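Local coordinates for protein beta-galactosidase (Bacillus circulans subsp. alkalophilus, PDB 3TTY) that hydrolyses terminal beta-linked galactosyl units of beta-galactosides, as a TIM-barrel glycoside hydrolase that assembles from three chains, at residues Asn213-Ser218 with Glu493-Thr498; Arg408-Leu413 with Met461-Pro466. One frame throughout, in Å; residues are numbered along the deposited sequence.

In the fold
Going along the chain from the N terminus, residues 213-218 come first, where helix 215-243 of the TIM-barrel part begins. Their partner in contact 1, 493-498, arrives only after 274 further residues, which complete the barrel and start the trimerisation domain. Within that long loop, contact 2 closes a shorter one of 47 residues, joining helix 405-413 to the 461-466 segment that precedes helix 468-477. The two loops are therefore nested and do not cross. Contact 1 ties the barrel part to the trimerisation domain, whereas contact 2 is internal to the latter. Their centres lie about 9 Å apart, and Tyr462 with Asp495 links them directly.

Contact 1 of 2, residues Asn213-Ser218 with Glu493-Thr498; sequences NFQGIS and ENDLVT
Gln215 presents its aliphatic stem to the carboxylate of Asp495: CG of Gln215 comes within 3.1 Å of OD2 of Asp495, and CB of Gln215 within 3.3 Å of the same oxygen. No hydrogen bond spans this close-packed part. The stem of Gln215 is nearly eclipsed at its first torsion (chi1 3°), a strained setting, and a bend at the second turns the amide away from Asp495, its plane 33° from that of the carboxylate. Asp495 sits in the left-handed helical region of backbone space (phi 65°), which aspartate tolerates better than most residues with a side chain. The opposing stretch is the first turn of helix 215-243, with Phe214 as N-cap.

Beside this close contact the fit is looser. Gly216 CA stays 4.3 Å from Asn494 O, and the remaining link passes through a water, which Asn494 ND2 donates to over 3.0 Å and which reaches Gly216 O only by a weak bond of 3.4 Å. Asn494 is partly exposed, and its amide suits such a watery margin.

The strong polar partners of Asp495 lie outside the two segments: OD2 forms a salt bridge with Lys356 of a neighbouring subunit, while OD1 is hydrogen-bonded to Tyr462 OH. Such pairing probably keeps the carboxylate ionised, so its charge probably serves the subunit interface, while across this contact Gln215 offers carbon atoms and no hydrogen bond.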
loop_
_atom_site.group_PDB
_atom_site.type_symbol
_atom_site.label_atom_id
_atom_site.label_comp_id
_atom_site.label_asym_id
_atom_site.label_seq_id
_atom_site.Cartn_x
_atom_site.Cartn_y
_atom_site.Cartn_z
ATOM N N ASN A 213 3.804 12.072 -16.122
ATOM C CA ASN A 213 3.690 12.022 -17.573
ATOM C C ASN A 213 4.605 13.048 -18.249
ATOM O O ASN A 213 5.014 12.872 -19.396
ATOM C CB ASN A 213 2.254 12.315 -17.982
ATOM C CG ASN A 213 1.290 11.250 -17.523
ATOM O OD1 ASN A 213 1.552 10.061 -17.658
ATOM N ND2 ASN A 213 0.175 11.671 -16.967
ATOM N N PHE A 214 4.909 14.124 -17.525
ATOM C CA PHE A 214 5.668 15.243 -18.070
ATOM C C PHE A 214 6.782 15.683 -17.126
ATOM O O PHE A 214 6.575 16.572 -16.305
ATOM C CB PHE A 214 4.724 16.418 -18.379
ATOM C CG PHE A 214 4.324 16.477 -19.811
ATOM C CD1 PHE A 214 3.351 15.622 -20.308
ATOM C CD2 PHE A 214 4.970 17.340 -20.689
ATOM C CE1 PHE A 214 3.015 15.644 -21.659
ATOM C CE2 PHE A 214 4.634 17.363 -22.030
ATOM C CZ PHE A 214 3.660 16.512 -22.514
ATOM N N GLN A 215 7.967 15.080 -17.243
ATOM C CA GLN A 215 8.997 15.337 -16.230
ATOM C C GLN A 215 9.449 16.800 -16.204
ATOM O O GLN A 215 9.818 17.325 -15.149
ATOM C CB GLN A 215 10.188 14.344 -16.262
ATOM C CG GLN A 215 10.210 13.268 -17.343
ATOM C CD GLN A 215 9.049 12.283 -17.299
ATOM O OE1 GLN A 215 8.036 12.495 -17.958
ATOM N NE2 GLN A 215 9.208 11.185 -16.560
ATOM N N GLY A 216 9.384 17.468 -17.354
ATOM C CA GLY A 216 9.808 18.848 -17.436
ATOM C C GLY A 216 9.006 19.735 -16.505
ATOM O O GLY A 216 9.550 20.629 -15.844
ATOM N N ILE A 217 7.701 19.490 -16.460
ATOM C CA ILE A 217 6.815 20.222 -15.568
ATOM C C ILE A 217 7.104 19.867 -14.096
ATOM O O ILE A 217 7.267 20.740 -13.253
ATOM C CB ILE A 217 5.349 19.917 -15.921
ATOM C CG1 ILE A 217 5.086 20.273 -17.387
ATOM C CG2 ILE A 217 4.402 20.673 -15.008
ATOM C CD1 ILE A 217 3.645 20.050 -17.830
ATOM N N SER A 218 7.174 18.574 -13.805
ATOM C CA SER A 218 7.433 18.097 -12.454
ATOM C C SER A 218 8.763 18.622 -11.932
ATOM O O SER A 218 8.872 19.040 -10.779
ATOM C CB SER A 218 7.436 16.576 -12.446
ATOM O OG SER A 218 6.148 16.078 -12.758
ATOM N N GLU A 493 19.483 20.498 -18.659
ATOM C CA GLU A 493 18.814 21.086 -17.502
ATOM C C GLU A 493 17.294 20.997 -17.556
ATOM O O GLU A 493 16.633 21.177 -16.545
ATOM C CB GLU A 493 19.217 22.551 -17.407
ATOM C CG GLU A 493 19.608 23.101 -18.773
ATOM C CD GLU A 493 19.558 24.597 -18.815
ATOM O OE1 GLU A 493 19.364 25.194 -17.730
ATOM O OE2 GLU A 493 19.713 25.172 -19.923
ATOM N N ASN A 494 16.733 20.738 -18.731
ATOM C CA ASN A 494 15.286 20.595 -18.834
ATOM C C ASN A 494 14.848 19.154 -19.005
ATOM O O ASN A 494 13.707 18.889 -19.329
ATOM C CB ASN A 494 14.718 21.461 -19.955
ATOM C CG ASN A 494 14.933 22.937 -19.707
ATOM O OD1 ASN A 494 15.561 23.619 -20.501
ATOM N ND2 ASN A 494 14.417 23.433 -18.588
ATOM N N ASP A 495 15.760 18.223 -18.757
ATOM C CA ASP A 495 15.461 16.809 -18.903
ATOM C C ASP A 495 15.170 16.470 -20.357
ATOM O O ASP A 495 14.357 15.574 -20.642
ATOM C CB ASP A 495 14.272 16.381 -18.029
ATOM C CG ASP A 495 14.206 14.875 -17.859
ATOM O OD1 ASP A 495 15.296 14.261 -17.774
ATOM O OD2 ASP A 495 13.090 14.300 -17.853
ATOM N N LEU A 496 15.807 17.206 -21.268
ATOM C CA LEU A 496 15.716 16.904 -22.694
ATOM C C LEU A 496 16.962 16.122 -23.102
ATOM O O LEU A 496 18.087 16.490 -22.741
ATOM C CB LEU A 496 15.618 18.177 -23.534
ATOM C CG LEU A 496 14.417 19.120 -23.408
ATOM C CD1 LEU A 496 14.706 20.460 -24.120
ATOM C CD2 LEU A 496 13.107 18.478 -23.904
ATOM N N VAL A 497 16.766 15.044 -23.848
ATOM C CA VAL A 497 17.877 14.176 -24.211
ATOM C C VAL A 497 18.874 14.902 -25.102
ATOM O O VAL A 497 18.498 15.596 -26.063
ATOM C CB VAL A 497 17.390 12.895 -24.907
ATOM C CG1 VAL A 497 18.565 12.090 -25.406
ATOM C CG2 VAL A 497 16.551 12.070 -23.958
ATOM N N THR A 498 20.153 14.768 -24.764
ATOM C CA THR A 498 21.209 15.257 -25.644
ATOM C C THR A 498 21.427 14.230 -26.747
ATOM O O THR A 498 21.918 13.118 -26.504
ATOM C CB THR A 498 22.508 15.506 -24.877
ATOM O OG1 THR A 498 22.323 16.632 -24.009
ATOM C CG2 THR A 498 23.651 15.783 -25.850
HETATM O O HOH W 1 12.604 21.753 -16.912
#

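Contact 2 of 2, residues Arg408-Leu413 with Met461-Pro466; sequences RWALEL and MYMVKP
Leu411 lays its CD2 methyl over one face of the Tyr462 ring, 3.4 Å from CG of Tyr462, and the same methyl also meets CB of Tyr462 at 3.5 Å; the two side chains run antiparallel as they pass. Ala410 takes a different side of the ring, its CB standing at the edge and in the ring plane, 3.7 Å from Tyr462 CE2. That small methyl also receives the end of Met463, whose last torsion folds back (chi3 -57°) and brings CE of Met463 to 3.8 Å from CB of Ala410. Alanine thus lets the helix come close, and leucine supplies the bulk to cover the ring.

The parts brought together here follow the C-terminal ends of two neighbouring parallel strands, 399-402 and 455-458, as expected of the alpha/beta fold of the trimerisation domain. Further out, Phe487 stacks with the Tyr462 ring, and the Tyr462 hydroxyl is hydrogen-bonded to Tyr357 of a neighbouring subunit. A phenylalanine here would keep the ring but would probably leave Tyr357 of the neighbouring subunit and Asp495 each without its hydroxyl mate.

Asn407 OD1 accepts from the backbone N of Met463, and Lys465 bridges to Glu406 and Asp404, which pin the loop to the helix start. One turn of that helix is braced by the salt bridge of Arg408 NE to Glu412 OE2, 2.8 Å and fairly straight at 163°.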
loop_
_atom_site.group_PDB
_atom_site.type_symbol
_atom_site.label_atom_id
_atom_site.label_comp_id
_atom_site.label_asym_id
_atom_site.label_seq_id
_atom_site.Cartn_x
_atom_site.Cartn_y
_atom_site.Cartn_z
ATOM N N ARG A 408 19.030 14.532 -9.207
ATOM C CA ARG A 408 18.232 13.595 -8.423
ATOM C C ARG A 408 16.749 13.627 -8.806
ATOM O O ARG A 408 16.143 12.586 -9.060
ATOM C CB ARG A 408 18.387 13.878 -6.927
ATOM C CG ARG A 408 17.522 12.982 -6.053
ATOM C CD ARG A 408 17.916 13.055 -4.577
ATOM N NE ARG A 408 17.156 12.116 -3.749
ATOM C CZ ARG A 408 17.306 11.994 -2.429
ATOM N NH1 ARG A 408 18.188 12.749 -1.786
ATOM N NH2 ARG A 408 16.567 11.128 -1.748
ATOM N N TRP A 409 16.164 14.821 -8.828
ATOM C CA TRP A 409 14.765 14.981 -9.209
ATOM C C TRP A 409 14.457 14.392 -10.586
ATOM O O TRP A 409 13.477 13.650 -10.754
ATOM C CB TRP A 409 14.381 16.456 -9.205
ATOM C CG TRP A 409 14.388 17.089 -7.845
ATOM C CD1 TRP A 409 14.269 16.453 -6.640
ATOM C CD2 TRP A 409 14.534 18.484 -7.554
ATOM N NE1 TRP A 409 14.325 17.374 -5.622
ATOM C CE2 TRP A 409 14.484 18.626 -6.154
ATOM C CE3 TRP A 409 14.700 19.626 -8.344
ATOM C CZ2 TRP A 409 14.579 19.866 -5.525
ATOM C CZ3 TRP A 409 14.806 20.847 -7.727
ATOM C CH2 TRP A 409 14.739 20.964 -6.324
ATOM N N ALA A 410 15.277 14.730 -11.575
ATOM C CA ALA A 410 15.075 14.186 -12.920
ATOM C C ALA A 410 15.171 12.650 -12.941
ATOM O O ALA A 410 14.315 11.972 -13.528
ATOM C CB ALA A 410 16.046 14.806 -13.909
ATOM N N LEU A 411 16.189 12.103 -12.278
ATOM C CA LEU A 411 16.316 10.650 -12.173
ATOM C C LEU A 411 15.106 10.028 -11.503
ATOM O O LEU A 411 14.581 9.028 -11.967
ATOM C CB LEU A 411 17.570 10.261 -11.393
ATOM C CG LEU A 411 18.877 10.219 -12.172
ATOM C CD1 LEU A 411 20.009 9.843 -11.242
ATOM C CD2 LEU A 411 18.769 9.233 -13.334
ATOM N N GLU A 412 14.648 10.620 -10.410
ATOM C CA GLU A 412 13.558 10.000 -9.666
ATOM C C GLU A 412 12.201 10.161 -10.349
ATOM O O GLU A 412 11.276 9.400 -10.076
ATOM C CB GLU A 412 13.521 10.511 -8.225
ATOM C CG GLU A 412 14.754 10.091 -7.423
ATOM C CD GLU A 412 14.715 10.535 -5.966
ATOM O OE1 GLU A 412 13.735 11.204 -5.559
ATOM O OE2 GLU A 412 15.684 10.221 -5.234
ATOM N N LEU A 413 12.083 11.148 -11.229
ATOM C CA LEU A 413 10.833 11.381 -11.956
ATOM C C LEU A 413 10.801 10.622 -13.274
ATOM O O LEU A 413 9.748 10.474 -13.891
ATOM C CB LEU A 413 10.644 12.873 -12.229
ATOM C CG LEU A 413 10.285 13.718 -11.017
ATOM C CD1 LEU A 413 10.674 15.186 -11.221
ATOM C CD2 LEU A 413 8.805 13.568 -10.765
ATOM N N MET A 461 25.670 10.770 -13.429
ATOM C CA MET A 461 25.487 12.171 -13.774
ATOM C C MET A 461 24.592 12.202 -15.004
ATOM O O MET A 461 25.018 12.551 -16.114
ATOM C CB MET A 461 26.837 12.855 -14.032
ATOM C CG MET A 461 26.791 14.391 -14.022
ATOM S SD MET A 461 25.944 15.086 -12.578
ATOM C CE MET A 461 27.001 14.482 -11.251
ATOM N N TYR A 462 23.351 11.790 -14.775
ATOM C CA TYR A 462 22.291 11.750 -15.762
ATOM C C TYR A 462 22.045 13.121 -16.380
ATOM O O TYR A 462 22.047 13.265 -17.605
ATOM C CB TYR A 462 21.030 11.220 -15.080
ATOM C CG TYR A 462 19.739 11.334 -15.859
ATOM C CD1 TYR A 462 19.441 10.453 -16.904
ATOM C CD2 TYR A 462 18.787 12.289 -15.515
ATOM C CE1 TYR A 462 18.236 10.552 -17.598
ATOM C CE2 TYR A 462 17.592 12.386 -16.193
ATOM C CZ TYR A 462 17.317 11.524 -17.233
ATOM O OH TYR A 462 16.108 11.640 -17.892
ATOM N N MET A 463 21.860 14.133 -15.537
ATOM C CA MET A 463 21.726 15.502 -16.027
ATOM C C MET A 463 23.069 16.240 -16.086
ATOM O O MET A 463 23.789 16.343 -15.087
ATOM C CB MET A 463 20.731 16.306 -15.185
ATOM C CG MET A 463 20.740 17.825 -15.499
ATOM S SD MET A 463 19.630 18.738 -14.399
ATOM C CE MET A 463 18.111 17.871 -14.763
ATOM N N VAL A 464 23.389 16.756 -17.268
ATOM C CA VAL A 464 24.570 17.580 -17.464
ATOM C C VAL A 464 24.161 19.030 -17.717
ATOM O O VAL A 464 23.498 19.327 -18.707
ATOM C CB VAL A 464 25.420 17.050 -18.619
ATOM C CG1 VAL A 464 26.516 18.043 -18.973
ATOM C CG2 VAL A 464 26.018 15.702 -18.232
ATOM N N LYS A 465 24.546 19.920 -16.800
ATOM C CA LYS A 465 24.150 21.324 -16.840
ATOM C C LYS A 465 25.167 22.140 -17.637
ATOM O O LYS A 465 26.293 21.692 -17.835
ATOM C CB LYS A 465 24.034 21.884 -15.420
ATOM C CG LYS A 465 23.027 21.171 -14.521
ATOM C CD LYS A 465 23.050 21.790 -13.133
ATOM C CE LYS A 465 22.168 21.036 -12.146
ATOM N NZ LYS A 465 22.096 21.774 -10.848
ATOM N N PRO A 466 24.776 23.346 -18.084
ATOM C CA PRO A 466 25.679 24.188 -18.879
ATOM C C PRO A 466 26.988 24.423 -18.134
ATOM O O PRO A 466 26.976 24.628 -16.909
ATOM C CB PRO A 466 24.910 25.507 -19.016
ATOM C CG PRO A 466 23.473 25.131 -18.841
ATOM C CD PRO A 466 23.472 23.992 -17.854
#